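Oxidase/hydroxylase (Streptomyces hygroscopicus subsp. hygroscopicus, PDB 4XCB) probably acts as a 2-oxoglutarate-dependent dioxygenase of the PhyH family, binding hygromycin B, 2-oxoglutarate and a metal ion within a double-stranded beta-helix. Local coordinates at residues L112-G115 against D116-V119; G120-L123 against S124-H127; L169-E172 against R173-G177; T180-V183 against D184-F187; D239-T242 against A243-G247. One frame throughout, in Å; residues are numbered along the deposited sequence.

Contact 1: residues L112-G115 against D116-V119; sequences LDLG and DRQV
Asp113 and Gln118 form an antiparallel non-hydrogen-bonded pair, and their side chains run alongside each other on one side of the ribbon. Gln118 swings CG to the far side of its N (chi1 180°) and runs straight beyond, which brings its amide level with the carboxylate. Gln118 NE2 gives a nearly straight bond of 2.8 Å to Asp113 OD1, which lies in the plane of the Gln118 amide, and the two flat groups are almost coplanar. Asp113 OD2 is held in a salt bridge by Arg171, so the carboxylate is gripped through both oxygens. Putting an alanine at Gln118 is likely to cost OD1 this donor and leave the carboxylate freer to turn. The other side is apolar: Leu114 CD1 meets Val119 CG1 at 3.8 Å, the two side chains at about a right angle, and Leu112 CB lies 4.0 Å from Val119 CG2. Pro85 and Tyr135 of the second subunit pack against this side. Arg117 bends at chi3 and grips its neighbour Asp116 side-on, NE on OD1 at 3.0 Å and NH2 on OD2 at 2.9 Å, while NH1 reaches Asp80 of the second subunit. The backbone is tied by Val119 N to Leu112 O (2.8 Å), its return bond from Leu112 N to Val119 O, and Leu114 N to Arg117 O (2.7 Å): a two-stranded antiparallel beta hairpin, turning at Gly115 and Asp116.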
loop_
_atom_site.group_PDB
_atom_site.type_symbol
_atom_site.label_atom_id
_atom_site.label_comp_id
_atom_site.label_asym_id
_atom_site.label_seq_id
_atom_site.Cartn_x
_atom_site.Cartn_y
_atom_site.Cartn_z
ATOM N N LEU A 112 -9.550 -10.883 -14.376
ATOM C CA LEU A 112 -9.712 -12.306 -14.627
ATOM C C LEU A 112 -11.076 -12.703 -14.095
ATOM O O LEU A 112 -11.413 -12.371 -12.963
ATOM C CB LEU A 112 -8.598 -13.117 -13.958
ATOM C CG LEU A 112 -8.722 -14.642 -13.964
ATOM C CD1 LEU A 112 -8.679 -15.192 -15.372
ATOM C CD2 LEU A 112 -7.615 -15.270 -13.109
ATOM N N ASP A 113 -11.866 -13.370 -14.933
ATOM C CA ASP A 113 -13.175 -13.854 -14.527
ATOM C C ASP A 113 -12.993 -15.253 -13.972
ATOM O O ASP A 113 -12.404 -16.115 -14.638
ATOM C CB ASP A 113 -14.162 -13.879 -15.696
ATOM C CG ASP A 113 -14.363 -12.512 -16.328
ATOM O OD1 ASP A 113 -14.285 -11.496 -15.606
ATOM O OD2 ASP A 113 -14.598 -12.455 -17.555
ATOM N N LEU A 114 -13.491 -15.476 -12.759
ATOM C CA LEU A 114 -13.374 -16.783 -12.117
ATOM C C LEU A 114 -14.709 -17.486 -11.910
ATOM O O LEU A 114 -14.840 -18.328 -11.019
ATOM C CB LEU A 114 -12.675 -16.648 -10.768
ATOM C CG LEU A 114 -11.228 -16.172 -10.824
ATOM C CD1 LEU A 114 -10.711 -15.940 -9.425
ATOM C CD2 LEU A 114 -10.378 -17.200 -11.546
ATOM N N GLY A 115 -15.701 -17.148 -12.724
ATOM C CA GLY A 115 -16.974 -17.843 -12.660
ATOM C C GLY A 115 -17.993 -17.120 -11.805
ATOM O O GLY A 115 -18.974 -16.577 -12.315
ATOM N N ASP A 116 -17.762 -17.107 -10.496
ATOM C CA ASP A 116 -18.678 -16.426 -9.587
ATOM C C ASP A 116 -18.164 -15.046 -9.179
ATOM O O ASP A 116 -18.775 -14.370 -8.348
ATOM C CB ASP A 116 -18.927 -17.285 -8.345
ATOM C CG ASP A 116 -17.702 -17.406 -7.453
ATOM O OD1 ASP A 116 -16.559 -17.302 -7.961
ATOM O OD2 ASP A 116 -17.889 -17.611 -6.234
ATOM N N ARG A 117 -17.049 -14.630 -9.773
ATOM C CA ARG A 117 -16.423 -13.367 -9.418
ATOM C C ARG A 117 -15.356 -12.958 -10.418
ATOM O O ARG A 117 -14.778 -13.788 -11.121
ATOM C CB ARG A 117 -15.795 -13.453 -8.024
ATOM C CG ARG A 117 -14.552 -14.323 -7.980
ATOM C CD ARG A 117 -14.138 -14.646 -6.556
ATOM N NE ARG A 117 -15.013 -15.657 -5.972
ATOM C CZ ARG A 117 -15.148 -15.866 -4.665
ATOM N NH1 ARG A 117 -14.472 -15.122 -3.798
ATOM N NH2 ARG A 117 -15.969 -16.816 -4.230
ATOM N N GLN A 118 -15.092 -11.664 -10.451
ATOM C CA GLN A 118 -13.998 -11.117 -11.234
ATOM C C GLN A 118 -12.913 -10.554 -10.305
ATOM O O GLN A 118 -13.215 -9.817 -9.368
ATOM C CB GLN A 118 -14.548 -10.038 -12.157
ATOM C CG GLN A 118 -13.552 -9.373 -13.028
ATOM C CD GLN A 118 -14.211 -8.349 -13.922
ATOM O OE1 GLN A 118 -14.450 -7.207 -13.515
ATOM N NE2 GLN A 118 -14.533 -8.759 -15.146
ATOM N N VAL A 119 -11.654 -10.900 -10.545
ATOM C CA VAL A 119 -10.581 -10.383 -9.702
ATOM C C VAL A 119 -9.650 -9.492 -10.511
ATOM O O VAL A 119 -9.566 -9.622 -11.735
ATOM C CB VAL A 119 -9.784 -11.533 -9.029
ATOM C CG1 VAL A 119 -10.695 -12.339 -8.128
ATOM C CG2 VAL A 119 -9.146 -12.455 -10.080
#

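Contact 2: residues G120-L123 against S124-H127; sequences GRDL and SITH
Ser124 holds one oxygen of Asp122 twice: its hydroxyl OG gives a 2.6 Å bond to OD1, and its backbone N reaches the same OD1 at 3.0 Å. Both donors come from one face of the carboxylate, above its plane. The bond from the backbone N closes an Asx turn, and the hydroxyl can join it because Ser124 OG is folded between its own N and carbonyl carbon (chi1 63°). The carbonyl of Asp122 is gripped twice as well. Ile125 N bonds to Asp122 O at 3.1 Å, closing a type I beta turn, and Thr126 OG1 bonds to the same O at 2.8 Å from the opposite face of the carbonyl. Asp122 thus organises the bend through both its side chain and its backbone; an alanine here would probably leave Ser124 N and OG without their shared acceptor and let the serine hydroxyl swing. Carbon contacts flank these bonds: Ile125 CG1 rests 3.8 Å from Asp122 CB, and Leu123 CD2 runs beside Thr126, 3.9 Å from its CB. Arg121 crosses Thr126 at about a right angle, its CD near OG1, while its NH1 is bonded to Ser109 OG. Further out, Gln84 of the second subunit accepts from Leu123 N and donates to Arg121 O, and Phe231 of that subunit packs on Asp122, Leu123 and Ser124. The side chain of Ile125 lies about 4 Å from that of Glu205, an iron-binding residue. All of this sits in the loop that joins strand 118-119 to strand 128-130.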
loop_
_atom_site.group_PDB
_atom_site.type_symbol
_atom_site.label_atom_id
_atom_site.label_comp_id
_atom_site.label_asym_id
_atom_site.label_seq_id
_atom_site.Cartn_x
_atom_site.Cartn_y
_atom_site.Cartn_z
ATOM N N GLY A 120 -8.977 -8.566 -9.831
ATOM C CA GLY A 120 -8.115 -7.600 -10.491
ATOM C C GLY A 120 -6.691 -7.528 -9.975
ATOM O O GLY A 120 -5.970 -6.570 -10.253
ATOM N N ARG A 121 -6.304 -8.525 -9.193
ATOM C CA ARG A 121 -4.915 -8.700 -8.775
ATOM C C ARG A 121 -4.465 -10.099 -9.165
ATOM O O ARG A 121 -5.223 -11.064 -9.025
ATOM C CB ARG A 121 -4.754 -8.499 -7.268
ATOM C CG ARG A 121 -4.821 -7.058 -6.797
ATOM C CD ARG A 121 -3.446 -6.415 -6.930
ATOM N NE ARG A 121 -3.420 -4.980 -6.660
ATOM C CZ ARG A 121 -3.806 -4.053 -7.527
ATOM N NH1 ARG A 121 -4.274 -4.422 -8.710
ATOM N NH2 ARG A 121 -3.725 -2.759 -7.217
ATOM N N ASP A 122 -3.236 -10.200 -9.661
ATOM C CA ASP A 122 -2.576 -11.478 -9.915
ATOM C C ASP A 122 -1.432 -11.531 -8.936
ATOM O O ASP A 122 -0.469 -10.764 -9.063
ATOM C CB ASP A 122 -2.064 -11.581 -11.359
ATOM C CG ASP A 122 -1.492 -12.956 -11.694
ATOM O OD1 ASP A 122 -1.090 -13.714 -10.780
ATOM O OD2 ASP A 122 -1.450 -13.282 -12.900
ATOM N N LEU A 123 -1.532 -12.425 -7.953
ATOM C CA LEU A 123 -0.579 -12.399 -6.857
ATOM C C LEU A 123 0.809 -12.868 -7.318
ATOM O O LEU A 123 1.791 -12.591 -6.641
ATOM C CB LEU A 123 -1.098 -13.215 -5.658
ATOM C CG LEU A 123 -2.237 -12.496 -4.900
ATOM C CD1 LEU A 123 -2.670 -13.267 -3.653
ATOM C CD2 LEU A 123 -1.884 -11.062 -4.520
ATOM N N SER A 124 0.913 -13.483 -8.501
ATOM C CA SER A 124 2.219 -13.916 -9.012
ATOM C C SER A 124 3.091 -12.738 -9.418
ATOM O O SER A 124 4.315 -12.867 -9.550
ATOM C CB SER A 124 2.066 -14.869 -10.217
ATOM O OG SER A 124 1.428 -14.232 -11.315
ATOM N N ILE A 125 2.464 -11.588 -9.646
ATOM C CA ILE A 125 3.193 -10.414 -10.073
ATOM C C ILE A 125 2.943 -9.202 -9.187
ATOM O O ILE A 125 3.348 -8.102 -9.525
ATOM C CB ILE A 125 2.833 -10.002 -11.531
ATOM C CG1 ILE A 125 1.312 -9.987 -11.717
ATOM C CG2 ILE A 125 3.515 -10.937 -12.526
ATOM C CD1 ILE A 125 0.842 -9.391 -13.047
ATOM N N THR A 126 2.253 -9.408 -8.075
ATOM C CA THR A 126 1.944 -8.326 -7.156
ATOM C C THR A 126 3.176 -8.018 -6.306
ATOM O O THR A 126 3.700 -8.875 -5.591
ATOM C CB THR A 126 0.715 -8.688 -6.298
ATOM O OG1 THR A 126 -0.453 -8.701 -7.134
ATOM C CG2 THR A 126 0.507 -7.688 -5.206
ATOM N N HIS A 127 3.665 -6.788 -6.413
ATOM C CA HIS A 127 4.950 -6.464 -5.843
ATOM C C HIS A 127 4.848 -5.338 -4.837
ATOM O O HIS A 127 3.843 -4.622 -4.768
ATOM C CB HIS A 127 5.935 -6.106 -6.955
ATOM C CG HIS A 127 5.468 -4.983 -7.818
ATOM N ND1 HIS A 127 5.885 -3.685 -7.629
ATOM C CD2 HIS A 127 4.610 -4.956 -8.863
ATOM C CE1 HIS A 127 5.307 -2.906 -8.526
ATOM N NE2 HIS A 127 4.527 -3.652 -9.286
#

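Contact 3: residues L169-E172 against R173-G177; sequences LLRE and RAERG
Glu172 and Arg176 pair across the last turn of helix 170-175, which ends in a Schellman motif with Gly177 at positive phi. The packed end is the start of the helix: Leu169, just before it, is buried against Leu182 and Phe187, and Leu170, its first residue, is also buried. Ala174 N closes a helical bond to Leu170 O at 3.1 Å and Glu175 N one to Arg171 O at 2.9 Å, while Arg173 lays its CG 3.4 Å from Leu169 O. Arg171 leaves the helix on a chain bent at chi2 and chi3, which carries its NE to a salt bridge with Asp254.

Toward solvent the contact turns ionic and looser. Glu175 is exposed and extended; its OE2 comes 3.8 Å from Arg171 CG, but the charged groups themselves do not meet. Glu172 has CG tucked between its own N and carbonyl carbon (chi1 50°) and a bend at chi2, which brings the carboxylate round toward Arg176, one turn further on. Glu172 OE2 takes Arg176 NH2 at 2.7 Å on its anti side but tilted out of the carboxylate plane, and close to the plane of the guanidinium. Arg176 NE reaches the same oxygen in a weak second bond, and the carboxylate and guanidinium planes stand 58° apart. The other oxygen, OE1, lies beside the aliphatic part of Arg173. Arg173 O and Ala174 O then receive the two bonds of the Schellman motif, from Glu178 N and Gly177 N, the latter with N to O of 2.9 Å.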
loop_
_atom_site.group_PDB
_atom_site.type_symbol
_atom_site.label_atom_id
_atom_site.label_comp_id
_atom_site.label_asym_id
_atom_site.label_seq_id
_atom_site.Cartn_x
_atom_site.Cartn_y
_atom_site.Cartn_z
ATOM N N LEU A 169 -6.965 -1.994 -18.187
ATOM C CA LEU A 169 -6.883 -1.312 -19.476
ATOM C C LEU A 169 -7.523 -2.124 -20.602
ATOM O O LEU A 169 -8.252 -1.584 -21.433
ATOM C CB LEU A 169 -5.425 -1.015 -19.812
ATOM C CG LEU A 169 -5.233 -0.285 -21.146
ATOM C CD1 LEU A 169 -5.636 1.178 -21.020
ATOM C CD2 LEU A 169 -3.809 -0.416 -21.632
ATOM N N LEU A 170 -7.276 -3.425 -20.631
ATOM C CA LEU A 170 -7.622 -4.190 -21.812
ATOM C C LEU A 170 -9.110 -4.523 -21.947
ATOM O O LEU A 170 -9.627 -4.598 -23.065
ATOM C CB LEU A 170 -6.788 -5.469 -21.853
ATOM C CG LEU A 170 -5.295 -5.179 -22.062
ATOM C CD1 LEU A 170 -4.521 -6.478 -22.348
ATOM C CD2 LEU A 170 -5.075 -4.151 -23.183
ATOM N N ARG A 171 -9.797 -4.726 -20.826
ATOM C CA ARG A 171 -11.180 -5.198 -20.875
ATOM C C ARG A 171 -12.096 -4.149 -21.520
ATOM O O ARG A 171 -12.919 -4.484 -22.367
ATOM C CB ARG A 171 -11.681 -5.568 -19.471
ATOM C CG ARG A 171 -13.029 -6.285 -19.425
ATOM C CD ARG A 171 -12.957 -7.688 -20.017
ATOM N NE ARG A 171 -12.095 -8.597 -19.256
ATOM C CZ ARG A 171 -12.527 -9.441 -18.325
ATOM N NH1 ARG A 171 -13.816 -9.500 -18.022
ATOM N NH2 ARG A 171 -11.667 -10.237 -17.696
ATOM N N GLU A 172 -11.933 -2.887 -21.131
ATOM C CA GLU A 172 -12.781 -1.817 -21.656
ATOM C C GLU A 172 -12.554 -1.638 -23.149
ATOM O O GLU A 172 -13.505 -1.430 -23.899
ATOM C CB GLU A 172 -12.535 -0.497 -20.912
ATOM C CG GLU A 172 -11.076 -0.081 -20.777
ATOM C CD GLU A 172 -10.622 0.953 -21.803
ATOM O OE1 GLU A 172 -9.398 1.214 -21.858
ATOM O OE2 GLU A 172 -11.472 1.509 -22.544
ATOM N N ARG A 173 -11.296 -1.736 -23.577
ATOM C CA ARG A 173 -10.966 -1.632 -24.996
ATOM C C ARG A 173 -11.685 -2.710 -25.789
ATOM O O ARG A 173 -12.227 -2.452 -26.863
ATOM C CB ARG A 173 -9.456 -1.738 -25.221
ATOM C CG ARG A 173 -8.663 -0.578 -24.664
ATOM C CD ARG A 173 -7.281 -0.500 -25.308
ATOM N NE ARG A 173 -7.354 -0.240 -26.746
ATOM C CZ ARG A 173 -7.559 0.959 -27.285
ATOM N NH1 ARG A 173 -7.724 2.025 -26.510
ATOM N NH2 ARG A 173 -7.607 1.092 -28.604
ATOM N N ALA A 174 -11.691 -3.919 -25.242
ATOM C CA ALA A 174 -12.377 -5.034 -25.872
ATOM C C ALA A 174 -13.882 -4.773 -25.950
ATOM O O ALA A 174 -14.509 -5.001 -26.984
ATOM C CB ALA A 174 -12.095 -6.313 -25.120
ATOM N N GLU A 175 -14.453 -4.285 -24.854
ATOM C CA GLU A 175 -15.883 -3.973 -24.817
ATOM C C GLU A 175 -16.253 -2.882 -25.816
ATOM O O GLU A 175 -17.357 -2.867 -26.356
ATOM C CB GLU A 175 -16.300 -3.548 -23.411
ATOM C CG GLU A 175 -16.224 -4.665 -22.390
ATOM C CD GLU A 175 -16.513 -4.185 -20.981
ATOM O OE1 GLU A 175 -16.686 -2.960 -20.796
ATOM O OE2 GLU A 175 -16.566 -5.034 -20.063
ATOM N N ARG A 176 -15.329 -1.960 -26.056
ATOM C CA ARG A 176 -15.586 -0.890 -27.000
ATOM C C ARG A 176 -15.240 -1.338 -28.416
ATOM O O ARG A 176 -15.221 -0.532 -29.345
ATOM C CB ARG A 176 -14.810 0.367 -26.612
ATOM C CG ARG A 176 -15.641 1.345 -25.794
ATOM C CD ARG A 176 -14.823 2.533 -25.335
ATOM N NE ARG A 176 -14.136 2.264 -24.076
ATOM C CZ ARG A 176 -14.608 2.608 -22.880
ATOM N NH1 ARG A 176 -15.772 3.244 -22.779
ATOM N NH2 ARG A 176 -13.917 2.322 -21.782
ATOM N N GLY A 177 -14.977 -2.635 -28.563
ATOM C CA GLY A 177 -14.756 -3.252 -29.859
ATOM C C GLY A 177 -13.462 -2.837 -30.532
ATOM O O GLY A 177 -13.392 -2.766 -31.759
#

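Contact 4: residues T180-V183 against D184-F187; sequences TSLV and DSGF
Leu182 keeps CG anti to its carbonyl carbon (chi1 -69°), whereas Phe187 sets its ring anti to the backbone N (chi1 -168°), and the two rotations bring the leucine methyls against the phenylalanine. Both branches touch the same ring atom: Leu182 CD2 lies 3.6 Å and CD1 3.9 Å from Phe187 CD2, an oblique approach. Leu182 CD2 also rests 3.4 Å from Gly186 O, and the leucine lies against helix 170-175 as well. On another side of the turn Thr180 CG2 meets Ser185 CB.

The backbone between them is well bonded. Ser181 O accepts twice, from Ser185 N at 3.0 Å in the carbonyl plane and from Asp184 N above that plane. Gly186 N bonds to Leu182 O at 2.7 Å; its positive phi takes the chain out of the helix, with backbone angles that would press a CB against the preceding carbonyl. Ser185 OG donates to Gly186 O on a lone pair, bracing that exit. At the start, Ser181 OG accepts from Val183 N at 3.0 Å, and Glu256 takes up both Ser181 OG and Leu182 N; its carboxylate, placed at a helix N-terminus, is probably stabilised there. A water donates to Val183 O at 2.7 Å and to Asp184 OD1, while Asp184 OD2 is in a salt bridge with Arg213.

This is an N-capped short helix, 182-185, with Ser181 as its N-cap, and its Leu182 and Val183 pack on strand 102-105, the strand that carries the metal ligand His105.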
loop_
_atom_site.group_PDB
_atom_site.type_symbol
_atom_site.label_atom_id
_atom_site.label_comp_id
_atom_site.label_asym_id
_atom_site.label_seq_id
_atom_site.Cartn_x
_atom_site.Cartn_y
_atom_site.Cartn_z
ATOM N N THR A 180 -7.837 -4.041 -32.328
ATOM C CA THR A 180 -6.524 -3.803 -32.917
ATOM C C THR A 180 -5.500 -3.593 -31.803
ATOM O O THR A 180 -5.648 -2.681 -30.991
ATOM C CB THR A 180 -6.536 -2.578 -33.855
ATOM O OG1 THR A 180 -7.169 -2.933 -35.092
ATOM C CG2 THR A 180 -5.122 -2.095 -34.137
ATOM N N SER A 181 -4.468 -4.435 -31.762
ATOM C CA SER A 181 -3.444 -4.334 -30.715
ATOM C C SER A 181 -2.816 -2.959 -30.633
ATOM O O SER A 181 -2.537 -2.327 -31.649
ATOM C CB SER A 181 -2.332 -5.360 -30.928
ATOM O OG SER A 181 -1.195 -5.007 -30.145
ATOM N N LEU A 182 -2.585 -2.511 -29.410
ATOM C CA LEU A 182 -1.949 -1.230 -29.168
ATOM C C LEU A 182 -0.530 -1.186 -29.733
ATOM O O LEU A 182 -0.014 -0.098 -29.988
ATOM C CB LEU A 182 -1.932 -0.922 -27.669
ATOM C CG LEU A 182 -3.301 -0.627 -27.054
ATOM C CD1 LEU A 182 -3.209 -0.470 -25.549
ATOM C CD2 LEU A 182 -3.890 0.635 -27.672
ATOM N N VAL A 183 0.112 -2.343 -29.930
ATOM C CA VAL A 183 1.481 -2.310 -30.467
ATOM C C VAL A 183 1.432 -1.972 -31.951
ATOM O O VAL A 183 2.437 -1.562 -32.523
ATOM C CB VAL A 183 2.271 -3.635 -30.280
ATOM C CG1 VAL A 183 2.164 -4.129 -28.841
ATOM C CG2 VAL A 183 1.812 -4.703 -31.237
ATOM N N ASP A 184 0.265 -2.150 -32.565
ATOM C CA ASP A 184 0.068 -1.760 -33.964
ATOM C C ASP A 184 -0.519 -0.360 -34.106
ATOM O O ASP A 184 -0.092 0.414 -34.968
ATOM C CB ASP A 184 -0.844 -2.753 -34.680
ATOM C CG ASP A 184 -0.156 -4.058 -35.002
ATOM O OD1 ASP A 184 1.041 -4.026 -35.350
ATOM O OD2 ASP A 184 -0.813 -5.117 -34.909
ATOM N N SER A 185 -1.501 -0.032 -33.273
ATOM C CA SER A 185 -2.201 1.246 -33.399
ATOM C C SER A 185 -1.498 2.363 -32.640
ATOM O O SER A 185 -1.650 3.540 -32.961
ATOM C CB SER A 185 -3.642 1.117 -32.904
ATOM O OG SER A 185 -3.686 0.980 -31.491
ATOM N N GLY A 186 -0.730 1.993 -31.624
ATOM C CA GLY A 186 -0.129 2.961 -30.739
ATOM C C GLY A 186 -1.053 3.300 -29.585
ATOM O O GLY A 186 -2.236 2.967 -29.600
ATOM N N PHE A 187 -0.492 3.968 -28.582
ATOM C CA PHE A 187 -1.215 4.387 -27.391
ATOM C C PHE A 187 -0.410 5.530 -26.800
ATOM O O PHE A 187 0.813 5.522 -26.907
ATOM C CB PHE A 187 -1.363 3.218 -26.405
ATOM C CG PHE A 187 -2.326 3.479 -25.275
ATOM C CD1 PHE A 187 -1.862 3.772 -24.003
ATOM C CD2 PHE A 187 -3.694 3.424 -25.480
ATOM C CE1 PHE A 187 -2.744 4.013 -22.958
ATOM C CE2 PHE A 187 -4.579 3.673 -24.442
ATOM C CZ PHE A 187 -4.102 3.963 -23.182
HETATM O O HOH W 1 3.887 -2.753 -34.466
#

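Contact 5: residues D239-T242 against A243-G247; sequences DAET and ADLRG
Thr242 and Gly247 meet where the loop after strand 220-229 folds back on itself. From Thr242 CB, which lies 3.9 Å from Asp244 OD1, the side chain forks. The methyl CG2 ends 3.5 Å from Gly247 CA, on the side where a CB at residue 247 would point, and any such carbon would run into it. The hydroxyl OG1, turned between its own N and carbonyl carbon (chi1 56°), accepts from Gly247 N at 2.7 Å and is bonded to a water 2.9 Å away; that water donates to Asp244 OD1. The same OD1 accepts from Arg246 N, far above the carboxylate plane, which makes an Asx turn. It overlaps a type I beta turn from Thr242 to Leu245, closed by Leu245 N to Thr242 O at 3.1 Å. A second water joins the two arms, accepting from Thr242 N and donating to Gly247 O.

Glu241 and Leu245 lie side by side, and Leu245 CD2 rests against the carboxylate of the glutamate, 3.6 Å from Glu241 CD. The glutamate's charged end continues into the second subunit, to Arg79 and the backbone N of Leu86, and Leu245 packs on Leu70 of that subunit. The loop is therefore shaped by polar bonds and bound water rather than by regular secondary structure, and it turns a carboxylate and a leucine together toward the subunit interface.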
loop_
_atom_site.group_PDB
_atom_site.type_symbol
_atom_site.label_atom_id
_atom_site.label_comp_id
_atom_site.label_asym_id
_atom_site.label_seq_id
_atom_site.Cartn_x
_atom_site.Cartn_y
_atom_site.Cartn_z
ATOM N N ASP A 239 -5.134 -23.074 -17.325
ATOM C CA ASP A 239 -6.375 -22.445 -17.762
ATOM C C ASP A 239 -7.296 -22.106 -16.594
ATOM O O ASP A 239 -7.958 -21.064 -16.589
ATOM C CB ASP A 239 -7.092 -23.369 -18.744
ATOM C CG ASP A 239 -7.044 -24.826 -18.309
ATOM O OD1 ASP A 239 -6.008 -25.487 -18.553
ATOM O OD2 ASP A 239 -8.035 -25.309 -17.715
ATOM N N ALA A 240 -7.330 -22.998 -15.611
ATOM C CA ALA A 240 -8.189 -22.849 -14.446
ATOM C C ALA A 240 -7.706 -23.764 -13.338
ATOM O O ALA A 240 -6.957 -24.711 -13.602
ATOM C CB ALA A 240 -9.636 -23.167 -14.798
ATOM N N GLU A 241 -8.136 -23.485 -12.107
ATOM C CA GLU A 241 -7.881 -24.389 -10.988
ATOM C C GLU A 241 -8.465 -25.747 -11.340
ATOM O O GLU A 241 -9.432 -25.831 -12.099
ATOM C CB GLU A 241 -8.487 -23.858 -9.687
ATOM C CG GLU A 241 -9.948 -24.207 -9.498
ATOM C CD GLU A 241 -10.550 -23.603 -8.248
ATOM O OE1 GLU A 241 -9.983 -22.622 -7.715
ATOM O OE2 GLU A 241 -11.594 -24.115 -7.795
ATOM N N THR A 242 -7.879 -26.805 -10.799
ATOM C CA THR A 242 -8.296 -28.152 -11.163
ATOM C C THR A 242 -9.354 -28.675 -10.211
ATOM O O THR A 242 -9.618 -28.072 -9.169
ATOM C CB THR A 242 -7.103 -29.130 -11.201
ATOM O OG1 THR A 242 -6.430 -29.122 -9.939
ATOM C CG2 THR A 242 -6.120 -28.722 -12.297
ATOM N N ALA A 243 -9.963 -29.797 -10.582
ATOM C CA ALA A 243 -11.094 -30.337 -9.846
ATOM C C ALA A 243 -10.719 -30.731 -8.428
ATOM O O ALA A 243 -11.550 -30.673 -7.520
ATOM C CB ALA A 243 -11.681 -31.530 -10.583
ATOM N N ASP A 244 -9.471 -31.144 -8.232
ATOM C CA ASP A 244 -9.050 -31.615 -6.919
ATOM C C ASP A 244 -8.151 -30.601 -6.225
ATOM O O ASP A 244 -7.569 -30.899 -5.188
ATOM C CB ASP A 244 -8.344 -32.975 -7.026
ATOM C CG ASP A 244 -7.044 -32.912 -7.822
ATOM O OD1 ASP A 244 -6.827 -31.919 -8.548
ATOM O OD2 ASP A 244 -6.241 -33.868 -7.727
ATOM N N LEU A 245 -8.044 -29.409 -6.809
ATOM C CA LEU A 245 -7.224 -28.340 -6.245
ATOM C C LEU A 245 -5.758 -28.739 -6.069
ATOM O O LEU A 245 -5.052 -28.203 -5.206
ATOM C CB LEU A 245 -7.798 -27.889 -4.899
ATOM C CG LEU A 245 -9.102 -27.108 -4.973
ATOM C CD1 LEU A 245 -9.412 -26.512 -3.602
ATOM C CD2 LEU A 245 -9.028 -26.042 -6.036
ATOM N N ARG A 246 -5.296 -29.676 -6.888
ATOM C CA ARG A 246 -3.885 -30.058 -6.884
ATOM C C ARG A 246 -3.131 -29.502 -8.083
ATOM O O ARG A 246 -1.913 -29.623 -8.159
ATOM C CB ARG A 246 -3.748 -31.581 -6.859
ATOM C CG ARG A 246 -4.362 -32.213 -5.634
ATOM C CD ARG A 246 -3.326 -32.401 -4.535
ATOM N NE ARG A 246 -3.942 -32.827 -3.280
ATOM C CZ ARG A 246 -4.393 -34.056 -3.041
ATOM N NH1 ARG A 246 -4.306 -35.003 -3.971
ATOM N NH2 ARG A 246 -4.941 -34.338 -1.864
ATOM N N GLY A 247 -3.856 -28.891 -9.011
ATOM C CA GLY A 247 -3.254 -28.394 -10.233
ATOM C C GLY A 247 -2.384 -27.180 -9.986
ATOM O O GLY A 247 -2.806 -26.227 -9.338
HETATM O O HOH W 2 -5.577 -26.222 -8.744
HETATM O O HOH W 3 -5.295 -31.722 -10.455
#

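How the contacts relate
Contacts 1 and 5 are surface contacts, whereas contacts 2, 3 and 4 are partly buried. Contacts 1 and 2 adjoin along the chain and, like contact 5, meet the second subunit; contacts 3 and 4 instead have residues near the third. Contact 3 is the hub: Arg171 ties it to the hairpin of contact 1 by a salt bridge, and Leu169 and Arg173 pack on Leu182 and Phe187 of contact 4, joining the two successive short helices. Contact 1 is strand pairing, contacts 2 and 5 are turns held by side-chain-to-backbone hydrogen bonds, and contacts 3 and 4 are short helices with their ends. Contact 2 reaches the iron-binding Glu205; contact 5 is the most remote from contact 4, their centres 34 Å apart.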